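PDB 4ZCF: restriction endonuclease EcoP15I, restriction subunit, which cleaves DNA, together with the Mod subunit, 25-27 base pairs downstream of a recognition site, as the ATP-dependent motor and nuclease subunit of a type III restriction enzyme. Local coordinates for residues D19-M22 and N23-S27; L46-E50 and Q51-N55; Y92-I95 and K96-D100; F99-N102 and K103-I107; A166-D169 and F170-S174. One frame throughout, in Å; residues are numbered along the deposited sequence.

Contact 1. Residues D19-M22 and N23-S27; sequences DAVM and NVFVS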
loop_
_atom_site.group_PDB
_atom_site.type_symbol
_atom_site.label_atom_id
_atom_site.label_comp_id
_atom_site.label_asym_id
_atom_site.label_seq_id
_atom_site.Cartn_x
_atom_site.Cartn_y
_atom_site.Cartn_z
ATOM N N ASP C 19 -35.894 8.920 15.532
ATOM C CA ASP C 19 -36.454 9.964 16.393
ATOM C C ASP C 19 -36.262 9.626 17.865
ATOM O O ASP C 19 -35.904 10.507 18.644
ATOM C CB ASP C 19 -37.951 10.158 16.088
ATOM C CG ASP C 19 -38.299 10.672 14.696
ATOM O OD1 ASP C 19 -37.375 10.809 13.856
ATOM O OD2 ASP C 19 -39.500 10.894 14.430
ATOM N N ALA C 20 -36.467 8.347 18.238
ATOM C CA ALA C 20 -36.324 7.904 19.615
ATOM C C ALA C 20 -34.906 8.112 20.189
ATOM O O ALA C 20 -34.791 8.428 21.372
ATOM C CB ALA C 20 -36.795 6.473 19.759
ATOM N N VAL C 21 -33.840 8.022 19.347
ATOM C CA VAL C 21 -32.444 8.281 19.772
ATOM C C VAL C 21 -32.190 9.793 19.727
ATOM O O VAL C 21 -31.505 10.334 20.603
ATOM C CB VAL C 21 -31.378 7.491 18.953
ATOM C CG1 VAL C 21 -29.964 7.723 19.485
ATOM C CG2 VAL C 21 -31.685 6.000 18.931
ATOM N N MET C 22 -32.744 10.474 18.707
ATOM C CA MET C 22 -32.602 11.930 18.564
ATOM C C MET C 22 -33.257 12.740 19.708
ATOM O O MET C 22 -32.693 13.764 20.123
ATOM C CB MET C 22 -33.109 12.411 17.188
ATOM C CG MET C 22 -32.142 12.141 16.030
ATOM S SD MET C 22 -30.371 12.348 16.382
ATOM C CE MET C 22 -30.241 14.114 16.540
ATOM N N ASN C 23 -34.433 12.272 20.213
ATOM C CA ASN C 23 -35.186 12.919 21.298
ATOM C C ASN C 23 -34.459 12.919 22.668
ATOM O O ASN C 23 -34.746 13.780 23.501
ATOM C CB ASN C 23 -36.595 12.349 21.418
ATOM C CG ASN C 23 -37.512 12.628 20.257
ATOM O OD1 ASN C 23 -37.534 13.729 19.691
ATOM N ND2 ASN C 23 -38.327 11.633 19.905
ATOM N N VAL C 24 -33.502 11.983 22.873
ATOM C CA VAL C 24 -32.638 11.848 24.054
ATOM C C VAL C 24 -31.691 13.061 24.129
ATOM O O VAL C 24 -31.270 13.451 25.217
ATOM C CB VAL C 24 -31.853 10.501 23.988
ATOM C CG1 VAL C 24 -30.661 10.457 24.942
ATOM C CG2 VAL C 24 -32.768 9.316 24.233
ATOM N N PHE C 25 -31.370 13.666 22.987
ATOM C CA PHE C 25 -30.425 14.781 22.961
ATOM C C PHE C 25 -31.027 16.181 22.813
ATOM O O PHE C 25 -30.318 17.094 22.371
ATOM C CB PHE C 25 -29.326 14.522 21.911
ATOM C CG PHE C 25 -28.525 13.267 22.140
ATOM C CD1 PHE C 25 -27.431 13.268 22.998
ATOM C CD2 PHE C 25 -28.838 12.091 21.469
ATOM C CE1 PHE C 25 -26.676 12.110 23.195
ATOM C CE2 PHE C 25 -28.084 10.936 21.666
ATOM C CZ PHE C 25 -27.007 10.954 22.530
ATOM N N VAL C 26 -32.316 16.369 23.185
ATOM C CA VAL C 26 -32.965 17.697 23.155
ATOM C C VAL C 26 -32.238 18.573 24.198
ATOM O O VAL C 26 -31.961 18.100 25.307
ATOM C CB VAL C 26 -34.504 17.623 23.404
ATOM C CG1 VAL C 26 -35.108 19.004 23.680
ATOM C CG2 VAL C 26 -35.222 16.952 22.245
ATOM N N SER C 27 -31.870 19.812 23.796
ATOM C CA SER C 27 -31.140 20.831 24.570
ATOM C C SER C 27 -29.647 20.507 24.828
ATOM O O SER C 27 -28.988 21.208 25.621
ATOM C CB SER C 27 -31.874 21.173 25.864
#
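The Phe25 ring turns an edge to the turn of chain just before it: Met22 O lies there near the ring plane, while Val21 O comes in obliquely, 3.3 Å from CD2. One face is covered by its neighbour Val24, whose CG1 sits 4.1 Å above the plane, over the ring centre. Phe25 CG stands beside its own backbone N (chi1 -59°), which swings the ring back along the chain until CE2 is 4.3 Å from Val21 CG1. Tyr248 adds an edge-to-face meeting from outside.

The backbone bonds change spacing here. Asn23 N bonds Asp19 O four residues back, at 2.8 Å. Phe25 N instead takes Met22 O three residues back, at 3.2 Å, and Val24 N reaches Val21 O only weakly. Such a change from four-residue to three-residue spacing is typical of the way a helix gives way to a turn, here where the chain passes from helix 12-22 to strand 29-31.

Contact 2. Residues L46-E50 and Q51-N55; sequences LKLSE and QQYYN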
loop_
_atom_site.group_PDB
_atom_site.type_symbol
_atom_site.label_atom_id
_atom_site.label_comp_id
_atom_site.label_asym_id
_atom_site.label_seq_id
_atom_site.Cartn_x
_atom_site.Cartn_y
_atom_site.Cartn_z
ATOM N N LEU C 46 -20.453 16.516 23.342
ATOM C CA LEU C 46 -21.899 16.743 23.446
ATOM C C LEU C 46 -22.347 16.574 24.902
ATOM O O LEU C 46 -22.627 15.455 25.359
ATOM C CB LEU C 46 -22.690 15.835 22.479
ATOM C CG LEU C 46 -24.159 16.199 22.259
ATOM C CD1 LEU C 46 -24.295 17.558 21.566
ATOM C CD2 LEU C 46 -24.871 15.116 21.467
ATOM N N LYS C 47 -22.373 17.713 25.627
ATOM C CA LYS C 47 -22.693 17.812 27.054
ATOM C C LYS C 47 -24.117 18.277 27.340
ATOM O O LYS C 47 -24.587 19.236 26.736
ATOM C CB LYS C 47 -21.694 18.740 27.737
ATOM N N LEU C 48 -24.797 17.584 28.267
ATOM C CA LEU C 48 -26.153 17.881 28.753
ATOM C C LEU C 48 -26.354 17.341 30.180
ATOM O O LEU C 48 -25.822 16.276 30.505
ATOM C CB LEU C 48 -27.279 17.485 27.754
ATOM C CG LEU C 48 -28.016 16.150 27.898
ATOM C CD1 LEU C 48 -29.409 16.246 27.304
ATOM C CD2 LEU C 48 -27.271 15.034 27.207
ATOM N N SER C 49 -27.053 18.116 31.044
ATOM C CA SER C 49 -27.299 17.805 32.463
ATOM C C SER C 49 -27.997 16.465 32.713
ATOM O O SER C 49 -28.680 15.948 31.818
ATOM C CB SER C 49 -28.052 18.948 33.144
ATOM O OG SER C 49 -29.460 18.782 33.131
ATOM N N GLU C 50 -27.837 15.920 33.945
ATOM C CA GLU C 50 -28.450 14.648 34.349
ATOM C C GLU C 50 -29.973 14.732 34.249
ATOM O O GLU C 50 -30.578 13.844 33.649
ATOM C CB GLU C 50 -27.994 14.223 35.759
ATOM C CG GLU C 50 -28.224 12.747 36.067
ATOM C CD GLU C 50 -27.573 12.210 37.334
ATOM O OE1 GLU C 50 -26.357 12.441 37.530
ATOM O OE2 GLU C 50 -28.267 11.505 38.104
ATOM N N GLN C 51 -30.575 15.827 34.780
ATOM C CA GLN C 51 -32.024 16.082 34.756
ATOM C C GLN C 51 -32.555 16.127 33.314
ATOM O O GLN C 51 -33.510 15.408 33.006
ATOM C CB GLN C 51 -32.392 17.355 35.583
ATOM C CG GLN C 51 -33.842 17.890 35.449
ATOM C CD GLN C 51 -34.962 16.860 35.569
ATOM O OE1 GLN C 51 -35.738 16.637 34.627
ATOM N NE2 GLN C 51 -35.084 16.220 36.724
ATOM N N GLN C 52 -31.907 16.941 32.442
ATOM C CA GLN C 52 -32.210 17.085 31.009
ATOM C C GLN C 52 -32.304 15.703 30.359
ATOM O O GLN C 52 -33.370 15.335 29.873
ATOM C CB GLN C 52 -31.115 17.912 30.309
ATOM C CG GLN C 52 -31.261 19.425 30.458
ATOM C CD GLN C 52 -32.262 20.046 29.504
ATOM O OE1 GLN C 52 -32.779 19.404 28.573
ATOM N NE2 GLN C 52 -32.548 21.325 29.712
ATOM N N TYR C 53 -31.200 14.914 30.444
ATOM C CA TYR C 53 -31.047 13.553 29.933
ATOM C C TYR C 53 -32.082 12.617 30.556
ATOM O O TYR C 53 -32.691 11.821 29.826
ATOM C CB TYR C 53 -29.600 13.073 30.166
ATOM C CG TYR C 53 -29.270 11.668 29.705
ATOM C CD1 TYR C 53 -29.026 11.393 28.362
ATOM C CD2 TYR C 53 -29.077 10.640 30.625
ATOM C CE1 TYR C 53 -28.647 10.116 27.942
ATOM C CE2 TYR C 53 -28.699 9.361 30.218
ATOM C CZ TYR C 53 -28.479 9.104 28.875
ATOM O OH TYR C 53 -28.122 7.837 28.474
ATOM N N TYR C 54 -32.339 12.758 31.884
ATOM C CA TYR C 54 -33.383 11.978 32.557
ATOM C C TYR C 54 -34.760 12.303 31.911
ATOM O O TYR C 54 -35.478 11.375 31.518
ATOM C CB TYR C 54 -33.415 12.232 34.093
ATOM C CG TYR C 54 -34.561 11.518 34.788
ATOM C CD1 TYR C 54 -35.828 12.102 34.872
ATOM C CD2 TYR C 54 -34.405 10.227 35.287
ATOM C CE1 TYR C 54 -36.915 11.403 35.396
ATOM C CE2 TYR C 54 -35.477 9.534 35.852
ATOM C CZ TYR C 54 -36.730 10.126 35.908
ATOM O OH TYR C 54 -37.787 9.439 36.465
ATOM N N ASN C 55 -35.109 13.615 31.807
ATOM C CA ASN C 55 -36.386 14.102 31.266
ATOM C C ASN C 55 -36.603 13.762 29.798
ATOM O O ASN C 55 -37.739 13.495 29.393
ATOM C CB ASN C 55 -36.529 15.607 31.487
#
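Ser49 OG accepts a nearly straight hydrogen bond from Gln52 N, 3.1 Å long with 167° at the hydrogen. Ser49 O takes a second donor, Tyr53 N, also at 3.1 Å, so both oxygens of this one residue are used by the first turn of helix 50-64. The next bond along the backbone, Tyr54 N to Glu50 O, is 2.7 Å.

Around the cap the packing is made by aliphatic groups. Gln52 CG sits beside its backbone N (chi1 -82°), which brings it to 3.3 Å from Ser49 OG; the amide beyond turns away. Leu48 leans over the turn: its CD1 is 3.8 Å from Gln52 CB, and its CG is 4.1 Å from Tyr53 CB, the Leu48 and Tyr53 side chains crossing at about a right angle. The Tyr53 ring then runs on to Ser77, whose O is bonded to its OH.

Ser49 is thus a classical side-chain N-cap, and Leu48 just before it, paired with Tyr53 one turn in, forms the hydrophobic staple that often accompanies such a cap.

Contact 3. Residues Y92-I95 and K96-D100; sequences YTYI and KTIFD. With AMP (adenosine monophosphate), chain H.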
loop_
_atom_site.group_PDB
_atom_site.type_symbol
_atom_site.label_atom_id
_atom_site.label_comp_id
_atom_site.label_asym_id
_atom_site.label_seq_id
_atom_site.Cartn_x
_atom_site.Cartn_y
_atom_site.Cartn_z
ATOM N N TYR C 92 -29.949 0.082 8.641
ATOM C CA TYR C 92 -30.367 1.344 8.024
ATOM C C TYR C 92 -30.673 2.420 9.098
ATOM O O TYR C 92 -30.248 3.569 8.942
ATOM C CB TYR C 92 -31.590 1.144 7.117
ATOM C CG TYR C 92 -32.144 2.451 6.585
ATOM C CD1 TYR C 92 -31.577 3.074 5.480
ATOM C CD2 TYR C 92 -33.217 3.083 7.210
ATOM C CE1 TYR C 92 -32.065 4.291 5.007
ATOM C CE2 TYR C 92 -33.709 4.301 6.751
ATOM C CZ TYR C 92 -33.128 4.905 5.651
ATOM O OH TYR C 92 -33.601 6.122 5.219
ATOM N N THR C 93 -31.413 2.032 10.178
ATOM C CA THR C 93 -31.807 2.894 11.293
ATOM C C THR C 93 -30.599 3.492 12.027
ATOM O O THR C 93 -30.558 4.705 12.211
ATOM C CB THR C 93 -32.814 2.176 12.209
ATOM O OG1 THR C 93 -34.008 1.877 11.470
ATOM C CG2 THR C 93 -33.161 2.989 13.446
ATOM N N TYR C 94 -29.617 2.660 12.425
ATOM C CA TYR C 94 -28.429 3.175 13.088
ATOM C C TYR C 94 -27.566 4.055 12.189
ATOM O O TYR C 94 -26.958 5.013 12.664
ATOM C CB TYR C 94 -27.660 2.112 13.893
ATOM C CG TYR C 94 -26.814 1.078 13.180
ATOM C CD1 TYR C 94 -25.701 1.458 12.425
ATOM C CD2 TYR C 94 -26.964 -0.274 13.458
ATOM C CE1 TYR C 94 -24.853 0.510 11.854
ATOM C CE2 TYR C 94 -26.121 -1.231 12.896
ATOM C CZ TYR C 94 -25.072 -0.836 12.087
ATOM O OH TYR C 94 -24.248 -1.795 11.547
ATOM N N ILE C 95 -27.563 3.765 10.881
ATOM C CA ILE C 95 -26.829 4.578 9.915
ATOM C C ILE C 95 -27.535 5.923 9.765
ATOM O O ILE C 95 -26.877 6.961 9.846
ATOM C CB ILE C 95 -26.573 3.842 8.577
ATOM C CG1 ILE C 95 -25.581 2.670 8.793
ATOM C CG2 ILE C 95 -26.029 4.812 7.544
ATOM C CD1 ILE C 95 -25.634 1.544 7.747
ATOM N N LYS C 96 -28.874 5.909 9.607
ATOM C CA LYS C 96 -29.648 7.147 9.504
ATOM C C LYS C 96 -29.494 8.009 10.764
ATOM O O LYS C 96 -29.411 9.223 10.645
ATOM C CB LYS C 96 -31.125 6.887 9.170
ATOM C CG LYS C 96 -31.791 8.133 8.601
ATOM C CD LYS C 96 -33.241 7.913 8.179
ATOM C CE LYS C 96 -34.065 9.167 8.374
ATOM N NZ LYS C 96 -33.465 10.361 7.707
ATOM N N THR C 97 -29.376 7.381 11.947
ATOM C CA THR C 97 -29.152 8.082 13.211
ATOM C C THR C 97 -27.763 8.767 13.220
ATOM O O THR C 97 -27.657 9.901 13.680
ATOM C CB THR C 97 -29.380 7.151 14.404
ATOM O OG1 THR C 97 -30.538 6.355 14.190
ATOM C CG2 THR C 97 -29.542 7.905 15.695
ATOM N N ILE C 98 -26.717 8.095 12.678
ATOM C CA ILE C 98 -25.353 8.623 12.552
ATOM C C ILE C 98 -25.367 9.958 11.772
ATOM O O ILE C 98 -24.663 10.906 12.144
ATOM C CB ILE C 98 -24.446 7.548 11.899
ATOM C CG1 ILE C 98 -23.868 6.618 12.962
ATOM C CG2 ILE C 98 -23.338 8.157 11.001
ATOM C CD1 ILE C 98 -23.491 5.250 12.448
ATOM N N PHE C 99 -26.197 10.014 10.704
ATOM C CA PHE C 99 -26.404 11.187 9.851
ATOM C C PHE C 99 -27.170 12.251 10.573
ATOM O O PHE C 99 -26.867 13.427 10.380
ATOM C CB PHE C 99 -27.115 10.819 8.552
ATOM C CG PHE C 99 -26.198 10.224 7.518
ATOM C CD1 PHE C 99 -25.496 11.039 6.638
ATOM C CD2 PHE C 99 -26.022 8.849 7.430
ATOM C CE1 PHE C 99 -24.628 10.485 5.692
ATOM C CE2 PHE C 99 -25.158 8.297 6.482
ATOM C CZ PHE C 99 -24.466 9.120 5.621
ATOM N N ASP C 100 -28.128 11.851 11.446
ATOM C CA ASP C 100 -28.916 12.785 12.268
ATOM C C ASP C 100 -28.113 13.395 13.424
ATOM O O ASP C 100 -28.216 14.605 13.656
ATOM C CB ASP C 100 -30.266 12.193 12.695
ATOM C CG ASP C 100 -31.383 12.423 11.690
ATOM O OD1 ASP C 100 -31.173 13.186 10.723
ATOM O OD2 ASP C 100 -32.483 11.895 11.901
HETATM P P AMP H . -26.677 -6.699 10.487
HETATM O O1P AMP H . -26.306 -7.799 11.408
HETATM O O2P AMP H . -27.839 -6.065 11.159
HETATM O O3P AMP H . -25.591 -5.698 10.643
HETATM O "O5'" AMP H . -26.897 -7.154 8.974
HETATM C "C5'" AMP H . -28.129 -6.901 8.321
HETATM C "C4'" AMP H . -27.938 -6.614 6.866
HETATM O "O4'" AMP H . -29.216 -6.339 6.229
HETATM C "C3'" AMP H . -27.119 -5.385 6.678
HETATM O "O3'" AMP H . -25.747 -5.757 6.552
HETATM C "C2'" AMP H . -27.656 -4.719 5.476
HETATM O "O2'" AMP H . -26.941 -5.134 4.303
HETATM C "C1'" AMP H . -29.070 -5.186 5.351
HETATM N N9 AMP H . -30.033 -4.194 5.615
HETATM C C8 AMP H . -30.217 -3.666 6.809
HETATM N N7 AMP H . -31.241 -2.770 6.760
HETATM C C5 AMP H . -31.747 -2.814 5.382
HETATM C C6 AMP H . -32.766 -2.191 4.607
HETATM N N6 AMP H . -33.632 -1.228 5.185
HETATM N N1 AMP H . -32.892 -2.530 3.299
HETATM C C2 AMP H . -32.093 -3.415 2.720
HETATM N N3 AMP H . -31.119 -4.036 3.379
HETATM C C4 AMP H . -30.892 -3.791 4.691
#
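Thr93 O and Thr97 make the tight polar centre of this helical turn. Both donors of Thr97 reach that one carbonyl oxygen, OG1 at 2.6 Å and N at 2.9 Å, from opposite faces of its plane; the hydroxyl gets there because it lies beside its own backbone N (chi1 -42°). On the buried side Ile95 and Phe99 run alongside each other, and Ile95 CG2 lies at the ring edge, in its plane, 3.7 Å from Phe99 CE2. Tyr94 and Ile98 touch more loosely, with 4.4 Å between their CD1 atoms.

Lys96 lies on the partly exposed side. Its CG is anti to the backbone N (chi1 -160°), as is that of Tyr92, so the two side chains run side by side and Lys96 CD comes 3.5 Å from Tyr92 OH, oblique to the ring. The polar ends are held elsewhere: Tyr92 OH by His135, Lys96 NZ by Tyr140. Tyr92 CB is 3.7 Å from N6 of the AMP adenine, and Tyr94 OH bonds Asp226, an AMP-binding residue.

The helix is the one that follows the P-loop (Walker A motif) of the helicase domain. Helices 117-128 and 130-140 cover Ile95, helix 12-22 borders Thr93, and strand 180-186 receives Ile98 and Phe99.

Contact 4. Residues F99-N102 and K103-I107; sequences FDLN and KSFGI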
loop_
_atom_site.group_PDB
_atom_site.type_symbol
_atom_site.label_atom_id
_atom_site.label_comp_id
_atom_site.label_asym_id
_atom_site.label_seq_id
_atom_site.Cartn_x
_atom_site.Cartn_y
_atom_site.Cartn_z
ATOM N N PHE C 99 -26.197 10.014 10.704
ATOM C CA PHE C 99 -26.404 11.187 9.851
ATOM C C PHE C 99 -27.170 12.251 10.573
ATOM O O PHE C 99 -26.867 13.427 10.380
ATOM C CB PHE C 99 -27.115 10.819 8.552
ATOM C CG PHE C 99 -26.198 10.224 7.518
ATOM C CD1 PHE C 99 -25.496 11.039 6.638
ATOM C CD2 PHE C 99 -26.022 8.849 7.430
ATOM C CE1 PHE C 99 -24.628 10.485 5.692
ATOM C CE2 PHE C 99 -25.158 8.297 6.482
ATOM C CZ PHE C 99 -24.466 9.120 5.621
ATOM N N ASP C 100 -28.128 11.851 11.446
ATOM C CA ASP C 100 -28.916 12.785 12.268
ATOM C C ASP C 100 -28.113 13.395 13.424
ATOM O O ASP C 100 -28.216 14.605 13.656
ATOM C CB ASP C 100 -30.266 12.193 12.695
ATOM C CG ASP C 100 -31.383 12.423 11.690
ATOM O OD1 ASP C 100 -31.173 13.186 10.723
ATOM O OD2 ASP C 100 -32.483 11.895 11.901
ATOM N N LEU C 101 -27.247 12.604 14.084
ATOM C CA LEU C 101 -26.362 13.122 15.141
ATOM C C LEU C 101 -25.314 14.061 14.521
ATOM O O LEU C 101 -24.866 15.017 15.163
ATOM C CB LEU C 101 -25.700 11.995 15.952
ATOM C CG LEU C 101 -26.638 11.201 16.868
ATOM C CD1 LEU C 101 -26.076 9.818 17.138
ATOM C CD2 LEU C 101 -26.914 11.962 18.183
ATOM N N ASN C 102 -24.987 13.820 13.243
ATOM C CA ASN C 102 -24.093 14.678 12.495
ATOM C C ASN C 102 -24.801 15.981 12.099
ATOM O O ASN C 102 -24.223 17.056 12.260
ATOM C CB ASN C 102 -23.562 13.972 11.263
ATOM C CG ASN C 102 -22.662 14.863 10.456
ATOM O OD1 ASN C 102 -23.069 15.399 9.420
ATOM N ND2 ASN C 102 -21.456 15.109 10.953
ATOM N N LYS C 103 -26.036 15.893 11.567
ATOM C CA LYS C 103 -26.796 17.078 11.154
ATOM C C LYS C 103 -26.959 18.056 12.344
ATOM O O LYS C 103 -26.429 19.173 12.306
ATOM C CB LYS C 103 -28.150 16.663 10.541
ATOM C CG LYS C 103 -29.027 17.824 10.062
ATOM C CD LYS C 103 -30.295 17.337 9.379
ATOM C CE LYS C 103 -30.309 17.691 7.911
ATOM N NZ LYS C 103 -31.261 16.844 7.132
ATOM N N SER C 104 -27.591 17.578 13.432
ATOM C CA SER C 104 -27.891 18.365 14.626
ATOM C C SER C 104 -26.706 18.879 15.443
ATOM O O SER C 104 -26.759 20.013 15.922
ATOM C CB SER C 104 -28.866 17.610 15.523
ATOM O OG SER C 104 -30.042 17.252 14.818
ATOM N N PHE C 105 -25.651 18.060 15.615
ATOM C CA PHE C 105 -24.527 18.387 16.498
ATOM C C PHE C 105 -23.124 18.432 15.921
ATOM O O PHE C 105 -22.196 18.855 16.621
ATOM C CB PHE C 105 -24.562 17.470 17.735
ATOM C CG PHE C 105 -25.944 17.303 18.316
ATOM C CD1 PHE C 105 -26.584 18.367 18.950
ATOM C CD2 PHE C 105 -26.619 16.092 18.207
ATOM C CE1 PHE C 105 -27.869 18.212 19.480
ATOM C CE2 PHE C 105 -27.902 15.937 18.746
ATOM C CZ PHE C 105 -28.516 16.998 19.375
ATOM N N GLY C 106 -22.958 17.970 14.690
ATOM C CA GLY C 106 -21.645 17.946 14.053
ATOM C C GLY C 106 -20.711 16.884 14.600
ATOM O O GLY C 106 -19.495 17.085 14.650
ATOM N N ILE C 107 -21.279 15.744 15.021
ATOM C CA ILE C 107 -20.514 14.581 15.450
ATOM C C ILE C 107 -20.108 13.941 14.100
ATOM O O ILE C 107 -20.974 13.687 13.259
ATOM C CB ILE C 107 -21.338 13.627 16.374
ATOM C CG1 ILE C 107 -21.989 14.367 17.581
ATOM C CG2 ILE C 107 -20.518 12.400 16.817
ATOM C CD1 ILE C 107 -21.031 14.879 18.714
#
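Asn102 reaches forward past the end of its own helix to Ile107. Its CG is anti to the backbone N (chi1 178°), and ND2 gives a straight 2.8 Å bond to Ile107 O, which lies practically in the amide plane. Seen from the acceptor the approach is less regular, with ND2 well above the Ile107 carbonyl plane. The amide's other end is held too, OD1 accepting from Arg142, so the group is fixed at both heteroatoms.

Leu101 and Phe105 meet at a slant one turn apart: Leu101 CD2 is 4.1 Å from Phe105 CE2, and one face of the ring is covered by Ser104 CB, 3.7 Å above its centre. Just after Phe105 helix 90-105 ends on a C-terminal glycine in left-handed conformation, Gly106 (phi 73°). Gly106 N bonds Asn102 O at 2.9 Å, an ending of the alpha-L rather than the Schellman type; the chain then turns out toward strand 109-113 of the parallel sheet.

On the other flank Ser104 N bonds Asp100 O at 3.0 Å, with the hydroxyl adding a weak second bond to the same oxygen. Lys103 NZ stays 5.1 Å from Asp100 OD1, whose bonded partner is Tyr140.

Contact 5. Residues A166-D169 and F170-S174; sequences AIHD and FVEAS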
loop_
_atom_site.group_PDB
_atom_site.type_symbol
_atom_site.label_atom_id
_atom_site.label_comp_id
_atom_site.label_asym_id
_atom_site.label_seq_id
_atom_site.Cartn_x
_atom_site.Cartn_y
_atom_site.Cartn_z
ATOM N N ALA C 166 -6.454 1.357 9.244
ATOM C CA ALA C 166 -7.827 1.827 9.463
ATOM C C ALA C 166 -7.860 2.821 10.641
ATOM O O ALA C 166 -8.367 3.931 10.469
ATOM C CB ALA C 166 -8.736 0.648 9.746
ATOM N N ILE C 167 -7.244 2.447 11.797
ATOM C CA ILE C 167 -7.131 3.273 13.009
ATOM C C ILE C 167 -6.336 4.580 12.760
ATOM O O ILE C 167 -6.866 5.667 13.013
ATOM C CB ILE C 167 -6.693 2.446 14.263
ATOM C CG1 ILE C 167 -7.805 1.450 14.654
ATOM C CG2 ILE C 167 -6.354 3.373 15.471
ATOM C CD1 ILE C 167 -7.344 0.124 15.019
ATOM N N HIS C 168 -5.103 4.474 12.205
ATOM C CA HIS C 168 -4.283 5.632 11.830
ATOM C C HIS C 168 -5.140 6.623 11.016
ATOM O O HIS C 168 -5.331 7.746 11.460
ATOM C CB HIS C 168 -3.030 5.204 11.027
ATOM C CG HIS C 168 -2.360 6.354 10.329
ATOM N ND1 HIS C 168 -2.536 6.574 8.971
ATOM C CD2 HIS C 168 -1.631 7.373 10.841
ATOM C CE1 HIS C 168 -1.882 7.694 8.701
ATOM N NE2 HIS C 168 -1.321 8.209 9.796
ATOM N N ASP C 169 -5.713 6.170 9.881
ATOM C CA ASP C 169 -6.564 6.957 8.977
ATOM C C ASP C 169 -7.817 7.549 9.612
ATOM O O ASP C 169 -8.192 8.657 9.254
ATOM C CB ASP C 169 -6.987 6.112 7.769
ATOM C CG ASP C 169 -5.863 5.573 6.898
ATOM O OD1 ASP C 169 -4.707 6.040 7.051
ATOM O OD2 ASP C 169 -6.142 4.703 6.050
ATOM N N PHE C 170 -8.496 6.798 10.503
ATOM C CA PHE C 170 -9.716 7.259 11.152
ATOM C C PHE C 170 -9.374 8.374 12.143
ATOM O O PHE C 170 -10.010 9.421 12.118
ATOM C CB PHE C 170 -10.476 6.081 11.830
ATOM C CG PHE C 170 -11.676 6.457 12.689
ATOM C CD1 PHE C 170 -12.915 6.705 12.113
ATOM C CD2 PHE C 170 -11.565 6.526 14.077
ATOM C CE1 PHE C 170 -14.022 7.023 12.907
ATOM C CE2 PHE C 170 -12.676 6.830 14.874
ATOM C CZ PHE C 170 -13.892 7.097 14.281
ATOM N N VAL C 171 -8.373 8.137 13.001
ATOM C CA VAL C 171 -7.894 9.091 13.999
ATOM C C VAL C 171 -7.366 10.380 13.295
ATOM O O VAL C 171 -7.803 11.483 13.633
ATOM C CB VAL C 171 -6.849 8.406 14.936
ATOM C CG1 VAL C 171 -6.018 9.428 15.707
ATOM C CG2 VAL C 171 -7.527 7.435 15.895
ATOM N N GLU C 172 -6.493 10.207 12.276
ATOM C CA GLU C 172 -5.860 11.268 11.490
ATOM C C GLU C 172 -6.736 12.090 10.515
ATOM O O GLU C 172 -6.310 13.175 10.097
ATOM C CB GLU C 172 -4.593 10.739 10.788
ATOM C CG GLU C 172 -3.428 10.447 11.725
ATOM C CD GLU C 172 -2.968 11.565 12.647
ATOM O OE1 GLU C 172 -3.041 12.752 12.254
ATOM O OE2 GLU C 172 -2.518 11.243 13.768
ATOM N N ALA C 173 -7.927 11.568 10.138
ATOM C CA ALA C 173 -8.893 12.190 9.218
ATOM C C ALA C 173 -9.411 13.539 9.718
ATOM O O ALA C 173 -9.813 13.667 10.871
ATOM C CB ALA C 173 -10.054 11.245 8.963
ATOM N N SER C 174 -9.384 14.546 8.837
ATOM C CA SER C 174 -9.770 15.941 9.091
ATOM C C SER C 174 -11.281 16.182 9.086
ATOM O O SER C 174 -11.999 15.562 8.298
ATOM C CB SER C 174 -9.076 16.865 8.091
ATOM O OG SER C 174 -9.596 18.184 8.109
#
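His168 swings its ring forward over the next turn, CG anti to the backbone N (chi1 165°), while Glu172 folds back to meet it, CG beside its own N (chi1 -71°) and the chain bent again at chi2 (-54°). The meeting is made by methylenes: Glu172 CG comes 3.6 Å from His168 NE2, obliquely to the ring, and CB sits above one ring face toward the rim. The Glu172 carboxylate lies beyond, OE2 accepting from Leu205 N.

His168 ND1 gives a 2.9 Å bond to OD1 of the adjacent Asp169, on the anti side of the carboxylate and somewhat out of its plane; this should help set the rotation of the imidazole. The His168 side chain is about 3 Å from a manganese ion. On another side Ile167 and Val171 touch through their CG2 methyls at 4.2 Å.

Glu213 of a neighbouring subunit packs on His168, and Arg186 of that subunit forms a long, weak ion pair with Asp169. This is most of the short helix 165-172, packed against the parallel-sheet domain: apolar residues face helix 212-217, and a histidine-carboxylate pair borders a metal and a subunit interface.

In the fold
All five contacts lie in or against the first of the two parallel-sheet lobes, and come in numerical order along the chain. Contacts 3 and 4 are successive turns of helix 90-105, sharing Phe99 and Asp100, their centres 10 Å apart. Contact 1, at the end of helix 12-22, lies against both, about 13 and 11 Å away centre to centre, with Met22 on Asp100 and Phe105. Contact 2 packs on contact 1, their centres 11 Å apart, and Leu46 reaches Phe105. Contact 5 stands apart, its centre 19 to 30 Å from those of the others, on the helix before strand 180-186. A continuous block therefore runs from the AMP pocket to the surface, separate from the helix beside the manganese ion.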